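Local structure of BDI_3064 protein (Parabacteroides distasonis ATCC 8503, 5Z06) at residues G576-Y581 with H605-T610; E215-Y220 with R237-N242; W432-Q437 with Q452-N457. The protein hydrolyses linear beta-1,2-glucan and beta-1,2-glucooligosaccharides of four or more units, releasing sophorose from the non-reducing end. All coordinates share one frame; numbering follows the deposited sequence.

Interaction 1. Residues G576-Y581 with H605-T610; sequences GGYVGY and HRDNGT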
# COMPACT_ATOMS: atom_id res chain seq x y z
N GLY A 576 -21.13 12.75 1.36
CA GLY A 576 -21.36 11.53 0.62
C GLY A 576 -22.10 10.42 1.36
O GLY A 576 -22.42 9.42 0.76
N GLY A 577 -22.35 10.60 2.65
CA GLY A 577 -22.93 9.56 3.50
C GLY A 577 -22.06 8.31 3.56
O GLY A 577 -22.58 7.25 3.80
N TYR A 578 -20.75 8.42 3.36
CA TYR A 578 -19.91 7.24 3.34
C TYR A 578 -19.81 6.67 4.71
O TYR A 578 -19.75 7.41 5.68
CB TYR A 578 -18.55 7.51 2.72
CG TYR A 578 -18.72 7.94 1.27
CD1 TYR A 578 -19.39 7.11 0.35
CD2 TYR A 578 -18.27 9.18 0.83
CE1 TYR A 578 -19.60 7.51 -0.96
CE2 TYR A 578 -18.48 9.57 -0.48
CZ TYR A 578 -19.15 8.74 -1.36
OH TYR A 578 -19.37 9.14 -2.64
N VAL A 579 -19.84 5.35 4.80
CA VAL A 579 -19.89 4.69 6.08
C VAL A 579 -18.59 4.93 6.85
O VAL A 579 -17.51 4.83 6.28
CB VAL A 579 -20.12 3.19 5.91
CG1 VAL A 579 -20.04 2.45 7.27
CG2 VAL A 579 -21.48 2.96 5.27
N GLY A 580 -18.72 5.22 8.14
CA GLY A 580 -17.60 5.36 9.05
C GLY A 580 -16.85 6.70 9.06
O GLY A 580 -16.01 6.90 9.93
N TYR A 581 -17.11 7.58 8.10
CA TYR A 581 -16.47 8.90 8.06
C TYR A 581 -16.88 9.72 9.28
O TYR A 581 -18.03 9.73 9.68
CB TYR A 581 -16.91 9.69 6.86
CG TYR A 581 -16.23 9.37 5.57
CD1 TYR A 581 -15.71 8.10 5.30
CD2 TYR A 581 -16.14 10.34 4.57
CE1 TYR A 581 -15.09 7.83 4.10
CE2 TYR A 581 -15.55 10.08 3.36
CZ TYR A 581 -15.02 8.84 3.13
OH TYR A 581 -14.45 8.59 1.95
N HIS A 605 -16.41 14.96 -5.77
CA HIS A 605 -15.93 14.30 -7.00
C HIS A 605 -14.62 13.53 -6.82
O HIS A 605 -14.14 12.88 -7.75
CB HIS A 605 -15.80 15.32 -8.12
CG HIS A 605 -14.58 16.18 -8.01
ND1 HIS A 605 -14.39 17.06 -6.97
CD2 HIS A 605 -13.49 16.29 -8.80
CE1 HIS A 605 -13.24 17.68 -7.13
NE2 HIS A 605 -12.66 17.22 -8.23
N ARG A 606 -14.02 13.61 -5.63
CA ARG A 606 -12.82 12.90 -5.31
C ARG A 606 -13.03 12.19 -3.98
O ARG A 606 -12.10 12.03 -3.19
CB ARG A 606 -11.64 13.88 -5.26
CG ARG A 606 -11.32 14.52 -6.60
CD ARG A 606 -10.45 13.62 -7.49
NE ARG A 606 -10.30 14.20 -8.82
CZ ARG A 606 -11.11 13.97 -9.86
NH1 ARG A 606 -12.11 13.10 -9.79
NH2 ARG A 606 -10.86 14.58 -11.02
N ASP A 607 -14.27 11.75 -3.74
CA ASP A 607 -14.57 10.96 -2.55
C ASP A 607 -15.58 9.89 -2.91
O ASP A 607 -16.63 10.19 -3.45
CB ASP A 607 -15.13 11.87 -1.48
CG ASP A 607 -15.37 11.17 -0.18
OD1 ASP A 607 -14.74 10.12 0.06
OD2 ASP A 607 -16.18 11.68 0.62
N ASN A 608 -15.25 8.64 -2.61
CA ASN A 608 -16.15 7.52 -2.88
C ASN A 608 -16.21 6.57 -1.68
O ASN A 608 -16.60 5.42 -1.82
CB ASN A 608 -15.68 6.78 -4.14
CG ASN A 608 -14.26 6.27 -4.00
OD1 ASN A 608 -13.69 6.26 -2.91
ND2 ASN A 608 -13.69 5.85 -5.10
N GLY A 609 -15.86 7.06 -0.50
CA GLY A 609 -15.90 6.26 0.72
C GLY A 609 -14.58 5.65 1.13
O GLY A 609 -14.47 5.02 2.18
N THR A 610 -13.57 5.87 0.30
CA THR A 610 -12.28 5.27 0.50
C THR A 610 -11.41 6.18 1.32
O THR A 610 -11.15 7.31 0.92
CB THR A 610 -11.58 5.05 -0.82
OG1 THR A 610 -12.45 4.30 -1.65
CG2 THR A 610 -10.25 4.32 -0.61
O HOH W 1 -18.49 12.36 2.41
O HOH W 2 -18.64 11.89 -3.06
O HOH W 3 -16.84 4.39 3.49
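Tyr578 and Tyr581 both set CG anti to the carbonyl carbon (chi1 -62° and -81°), which swings their rings across to residues 607-610, and Asp607 reaches back with CG anti to its backbone N (chi1 -175°). The Tyr581 ring and the Asp607 carboxylate approach from opposite directions and lie nearly coplanar, with OD1 in the ring plane. Tyr581 OH donates to Asp607 OD1, although the modelled 2.4 Å is so short that its exact value is doubtful. Tyr578 instead lies flat against backbone: Gly609 CA makes a CH-pi contact over its face, 3.8 Å from the ring centroid, while Asp607 OD2 sits at its edge, 3.3 Å from Tyr578 CD2. A CB on Gly609 would press on that ring. The two tyrosines begin and end a type II beta turn with Gly580 in its third position, so this corner of the glycoamylase-like region presents both rings to the second loop. One water joins Asp607 OD2 to Gly576 N, and another links Tyr578 OH with Asp607 O. With OD1 also taking a weak bond from Gly609 N, and OD2 bonded to Tyr570 of helix 556-573, both oxygens of this buried carboxylate have partners, which probably fixes its rotation.

Interaction 2. Residues E215-Y220 with R237-N242; sequences EDIKYY and RRPWMN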
# COMPACT_ATOMS: atom_id res chain seq x y z
N GLU A 215 13.49 -22.09 -0.15
CA GLU A 215 12.60 -23.16 -0.61
C GLU A 215 11.19 -22.66 -1.01
O GLU A 215 10.58 -21.85 -0.30
CB GLU A 215 12.49 -24.25 0.47
CG GLU A 215 13.74 -25.11 0.66
CD GLU A 215 13.95 -26.14 -0.46
OE1 GLU A 215 13.67 -27.34 -0.24
OE2 GLU A 215 14.38 -25.76 -1.56
N ASP A 216 10.67 -23.17 -2.12
CA ASP A 216 9.47 -22.60 -2.75
C ASP A 216 8.17 -23.16 -2.13
O ASP A 216 7.43 -23.95 -2.72
CB ASP A 216 9.54 -22.80 -4.27
CG ASP A 216 8.61 -21.86 -5.01
OD1 ASP A 216 7.96 -21.01 -4.37
OD2 ASP A 216 8.50 -21.97 -6.24
N ILE A 217 7.91 -22.72 -0.90
CA ILE A 217 6.72 -23.11 -0.16
C ILE A 217 5.50 -22.29 -0.59
O ILE A 217 5.62 -21.19 -1.17
CB ILE A 217 6.92 -23.03 1.36
CG1 ILE A 217 7.18 -21.60 1.84
CG2 ILE A 217 8.07 -23.93 1.79
CD1 ILE A 217 6.68 -21.36 3.24
N LYS A 218 4.32 -22.83 -0.29
CA LYS A 218 3.07 -22.20 -0.70
C LYS A 218 2.73 -21.05 0.25
O LYS A 218 2.47 -19.92 -0.16
CB LYS A 218 1.94 -23.23 -0.74
CG LYS A 218 0.71 -22.78 -1.50
CD LYS A 218 -0.44 -23.76 -1.30
CE LYS A 218 -1.70 -23.33 -2.01
NZ LYS A 218 -1.57 -23.38 -3.48
N TYR A 219 2.73 -21.36 1.54
CA TYR A 219 2.41 -20.39 2.55
C TYR A 219 2.82 -20.92 3.89
O TYR A 219 3.17 -22.09 4.02
CB TYR A 219 0.93 -20.00 2.55
CG TYR A 219 -0.13 -21.10 2.40
CD1 TYR A 219 -0.26 -22.13 3.33
CD2 TYR A 219 -1.06 -21.04 1.37
CE1 TYR A 219 -1.25 -23.10 3.20
CE2 TYR A 219 -2.05 -22.00 1.23
CZ TYR A 219 -2.15 -23.02 2.15
OH TYR A 219 -3.14 -23.95 2.00
N TYR A 220 2.83 -20.03 4.86
CA TYR A 220 2.95 -20.40 6.25
C TYR A 220 1.55 -20.52 6.80
O TYR A 220 0.70 -19.69 6.48
CB TYR A 220 3.75 -19.35 7.00
CG TYR A 220 5.17 -19.27 6.53
CD1 TYR A 220 6.12 -20.18 6.98
CD2 TYR A 220 5.56 -18.30 5.61
CE1 TYR A 220 7.43 -20.12 6.55
CE2 TYR A 220 6.87 -18.22 5.17
CZ TYR A 220 7.81 -19.12 5.64
OH TYR A 220 9.11 -19.03 5.19
N ARG A 237 0.04 -17.13 5.74
CA ARG A 237 0.81 -16.04 5.23
C ARG A 237 1.68 -16.57 4.12
O ARG A 237 2.42 -17.53 4.28
CB ARG A 237 1.61 -15.38 6.35
CG ARG A 237 0.77 -14.48 7.24
CD ARG A 237 0.32 -13.24 6.49
NE ARG A 237 -0.51 -12.34 7.28
CZ ARG A 237 -1.84 -12.40 7.41
NH1 ARG A 237 -2.56 -13.36 6.83
NH2 ARG A 237 -2.45 -11.50 8.16
N ARG A 238 1.58 -15.90 2.98
CA ARG A 238 2.40 -16.18 1.85
C ARG A 238 3.87 -15.89 2.20
O ARG A 238 4.13 -15.08 3.09
CB ARG A 238 1.96 -15.31 0.69
CG ARG A 238 0.58 -15.63 0.15
CD ARG A 238 0.65 -16.87 -0.69
NE ARG A 238 -0.67 -17.37 -1.06
CZ ARG A 238 -0.88 -18.43 -1.84
NH1 ARG A 238 0.14 -19.10 -2.37
NH2 ARG A 238 -2.13 -18.83 -2.11
N PRO A 239 4.83 -16.55 1.51
CA PRO A 239 6.27 -16.45 1.81
C PRO A 239 6.90 -15.03 1.81
O PRO A 239 7.90 -14.82 2.46
CB PRO A 239 6.93 -17.33 0.73
CG PRO A 239 5.83 -18.12 0.12
CD PRO A 239 4.60 -17.28 0.25
N TRP A 240 6.29 -14.10 1.07
CA TRP A 240 6.66 -12.67 1.07
C TRP A 240 6.31 -11.92 2.36
O TRP A 240 6.72 -10.78 2.54
CB TRP A 240 6.05 -11.94 -0.16
CG TRP A 240 4.57 -12.16 -0.41
CD1 TRP A 240 4.02 -13.09 -1.26
CD2 TRP A 240 3.47 -11.44 0.16
NE1 TRP A 240 2.64 -12.99 -1.24
CE2 TRP A 240 2.28 -11.99 -0.38
CE3 TRP A 240 3.37 -10.39 1.06
CZ2 TRP A 240 1.01 -11.52 -0.03
CZ3 TRP A 240 2.11 -9.92 1.41
CH2 TRP A 240 0.94 -10.48 0.87
N MET A 241 5.56 -12.56 3.26
CA MET A 241 5.30 -11.99 4.57
C MET A 241 5.76 -12.99 5.64
O MET A 241 5.10 -13.99 5.87
CB MET A 241 3.79 -11.69 4.65
CG MET A 241 3.31 -10.86 5.82
SD MET A 241 4.08 -9.25 5.97
CE MET A 241 3.45 -8.47 4.49
N ASN A 242 6.89 -12.70 6.30
CA ASN A 242 7.41 -13.50 7.43
C ASN A 242 6.88 -13.02 8.78
O ASN A 242 7.59 -12.98 9.80
CB ASN A 242 8.94 -13.44 7.46
CG ASN A 242 9.56 -14.05 6.22
OD1 ASN A 242 9.06 -15.04 5.66
ND2 ASN A 242 10.64 -13.44 5.77
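Tyr219 turns the edge of its ring onto the face of the Arg238 guanidinium: CD2 stands over the centre of that group, 4.1 Å from Arg238 CZ, with the two planes 84° apart. The ring gets there because its CG lies between the backbone N and the carbonyl carbon (chi1 43°). Lys218 runs alongside Arg238 in the same direction, and its CG is 3.8 Å from Arg238 NH1. Acids outside the segments probably offset these like charges: Lys218 NZ pairs with Glu178, and Arg238 with Glu12, a calcium ligand, and with Asp7. On the backbone, Tyr220 and Arg237 form an antiparallel hydrogen-bonded pair, Tyr220 N to Arg237 O at 2.6 Å and Arg237 N to Tyr220 O at 2.7 Å, joining strand 219-225 to the edge strand 232-237. The order of this four-stranded sheet is consistent with a fibronectin type III-like sandwich. Lys218 and Tyr219 make a classic beta bulge opposite Val262, and a type I turn from Arg238 to Met241 brings Asn242 back against Tyr220. The Tyr220 ring meets Arg237 O edge-on and has Ile217 CD1 over one face, toward the rim; its plane and that of the Asn242 amide are 79° apart, with Tyr220 CE2 3.9 Å from Asn242 OD1. Ile217 and Pro239 pass antiparallel, with Ile217 CG1 4.1 Å from Pro239 CG, and that same proline carbon rests 3.3 Å from Ile217 O.

Interaction 3. Residues W432-Q437 with Q452-N457; sequences WSWYKQ and QAWVIN
The Gln437 side chain lies flat over one face of the Trp454 indole; at the far end of its six-membered ring Trp434 meets it obliquely, with Trp454 CZ2 over the Trp434 face toward the rim, and its edge is directed at the face of Tyr435. Trp434, Tyr435 and Trp454 form an aromatic cluster between two loops that flank strand 447-448, on the surface of what is probably the alpha-helical glycosidase domain. Gln437 CG stands almost exactly on the ring normal, 3.5 Å from the centroid of the five-membered ring of Trp454, and the amide continues nearly parallel to the indole. CG anti to the backbone N (chi1 174°) and an extended chain lay the glutamine along the ring. The Trp434 and Trp454 planes are 31° apart, with Trp434 NE1 3.4 Å from Trp454 CZ2. Against Tyr435 the pairing is offset edge-to-face, at 85°, and Tyr435 CD2 comes 4.1 Å from Trp454 CZ3. Trp448 adds its ring to both Trp434 and Trp454. With Trp454 cut back to an alanine, Gln437 would probably be set free to turn and a gap open beside Trp434 and Tyr435. Trp434 O, 3.2 Å from Trp454 CH2, is also the acceptor for Gln437 N.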
# COMPACT_ATOMS: atom_id res chain seq x y z
N TRP A 432 19.76 19.73 -10.66
CA TRP A 432 18.41 20.32 -10.60
C TRP A 432 18.15 21.25 -11.79
O TRP A 432 17.10 21.19 -12.41
CB TRP A 432 18.18 21.09 -9.29
CG TRP A 432 18.41 20.26 -8.06
CD1 TRP A 432 19.51 20.26 -7.28
CD2 TRP A 432 17.51 19.31 -7.48
NE1 TRP A 432 19.37 19.39 -6.24
CE2 TRP A 432 18.15 18.78 -6.35
CE3 TRP A 432 16.24 18.86 -7.81
CZ2 TRP A 432 17.56 17.80 -5.57
CZ3 TRP A 432 15.66 17.90 -7.02
CH2 TRP A 432 16.33 17.37 -5.91
N SER A 433 19.14 22.08 -12.11
CA SER A 433 19.05 23.06 -13.19
C SER A 433 18.77 22.42 -14.53
O SER A 433 18.07 23.00 -15.33
CB SER A 433 20.34 23.89 -13.29
OG SER A 433 21.47 23.05 -13.30
N TRP A 434 19.30 21.22 -14.75
CA TRP A 434 19.01 20.46 -15.94
C TRP A 434 17.52 20.29 -16.14
O TRP A 434 17.03 20.39 -17.25
CB TRP A 434 19.64 19.07 -15.88
CG TRP A 434 19.26 18.26 -17.06
CD1 TRP A 434 18.27 17.33 -17.12
CD2 TRP A 434 19.79 18.38 -18.38
NE1 TRP A 434 18.16 16.83 -18.39
CE2 TRP A 434 19.09 17.44 -19.19
CE3 TRP A 434 20.80 19.15 -18.96
CZ2 TRP A 434 19.38 17.26 -20.55
CZ3 TRP A 434 21.09 18.96 -20.31
CH2 TRP A 434 20.37 18.04 -21.09
N TYR A 435 16.80 20.05 -15.04
CA TYR A 435 15.36 19.79 -15.13
C TYR A 435 14.49 21.04 -15.39
O TYR A 435 13.26 20.95 -15.44
CB TYR A 435 14.90 19.00 -13.90
CG TYR A 435 15.35 17.59 -14.03
CD1 TYR A 435 16.66 17.22 -13.74
CD2 TYR A 435 14.49 16.62 -14.53
CE1 TYR A 435 17.08 15.91 -13.91
CE2 TYR A 435 14.92 15.30 -14.70
CZ TYR A 435 16.21 14.96 -14.40
OH TYR A 435 16.61 13.67 -14.57
N LYS A 436 15.13 22.19 -15.55
CA LYS A 436 14.49 23.36 -16.14
C LYS A 436 14.13 23.17 -17.61
O LYS A 436 13.21 23.83 -18.09
CB LYS A 436 15.38 24.59 -16.00
CG LYS A 436 15.49 25.11 -14.58
CD LYS A 436 16.49 26.24 -14.44
CE LYS A 436 16.04 27.45 -15.23
NZ LYS A 436 17.02 28.55 -15.09
N GLN A 437 14.86 22.31 -18.31
CA GLN A 437 14.64 22.00 -19.73
C GLN A 437 15.15 23.13 -20.61
O GLN A 437 15.87 22.86 -21.55
CB GLN A 437 13.17 21.66 -20.08
CG GLN A 437 12.93 21.49 -21.59
CD GLN A 437 11.58 20.87 -21.95
OE1 GLN A 437 10.72 20.61 -21.10
NE2 GLN A 437 11.41 20.62 -23.23
N GLN A 452 14.14 9.73 -24.66
CA GLN A 452 12.97 10.47 -25.09
C GLN A 452 12.94 11.87 -24.53
O GLN A 452 11.94 12.57 -24.66
CB GLN A 452 11.71 9.71 -24.69
CG GLN A 452 11.62 8.31 -25.28
CD GLN A 452 10.77 7.39 -24.44
OE1 GLN A 452 9.53 7.44 -24.52
NE2 GLN A 452 11.41 6.54 -23.63
N ALA A 453 14.03 12.31 -23.89
CA ALA A 453 14.18 13.68 -23.45
C ALA A 453 12.95 14.14 -22.65
O ALA A 453 12.55 13.43 -21.71
CB ALA A 453 14.47 14.59 -24.65
N TRP A 454 12.31 15.24 -23.07
CA TRP A 454 11.25 15.89 -22.31
C TRP A 454 9.85 15.50 -22.80
O TRP A 454 8.92 16.27 -22.64
CB TRP A 454 11.42 17.41 -22.38
CG TRP A 454 12.80 17.81 -22.05
CD1 TRP A 454 13.81 18.12 -22.93
CD2 TRP A 454 13.35 17.90 -20.75
NE1 TRP A 454 14.96 18.42 -22.24
CE2 TRP A 454 14.70 18.30 -20.90
CE3 TRP A 454 12.83 17.69 -19.47
CZ2 TRP A 454 15.53 18.48 -19.81
CZ3 TRP A 454 13.66 17.89 -18.38
CH2 TRP A 454 14.99 18.29 -18.56
N VAL A 455 9.71 14.28 -23.31
CA VAL A 455 8.44 13.83 -23.86
C VAL A 455 7.29 13.95 -22.86
O VAL A 455 6.19 14.36 -23.25
CB VAL A 455 8.54 12.41 -24.47
CG1 VAL A 455 8.79 11.34 -23.40
CG2 VAL A 455 7.29 12.09 -25.28
N ILE A 456 7.51 13.64 -21.57
CA ILE A 456 6.38 13.66 -20.62
C ILE A 456 5.96 15.08 -20.34
O ILE A 456 4.77 15.37 -20.29
CB ILE A 456 6.62 12.90 -19.32
CG1 ILE A 456 6.84 11.42 -19.65
CG2 ILE A 456 5.44 13.10 -18.35
CD1 ILE A 456 7.13 10.52 -18.46
N ASN A 457 6.94 15.96 -20.16
CA ASN A 457 6.73 17.41 -20.25
C ASN A 457 5.74 17.96 -19.22
O ASN A 457 4.87 18.80 -19.52
CB ASN A 457 6.31 17.80 -21.68
CG ASN A 457 6.84 19.15 -22.10
OD1 ASN A 457 8.07 19.41 -22.06
ND2 ASN A 457 5.94 20.03 -22.48

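The three contacts are separate and occur in series along the chain: interaction 2 comes first, then interaction 3, then interaction 1. Interactions 1 and 2 lie on opposite sides of the chain's centre, their own centres about 35 Å apart. Interaction 3 is about 38 Å from interaction 1 and 42 Å from interaction 2, centre to centre. Interaction 2 borders the calcium site: the Tyr219 side chain is about 8 Å from the ion, and Arg238 pairs with its ligand Glu12. Interaction 1 belongs to the glycoamylase-like region; a glycerol about 4 Å from the Asn608 side chain, probably from the crystallisation liquor, may mark a pocket there, but no catalytic role follows from it.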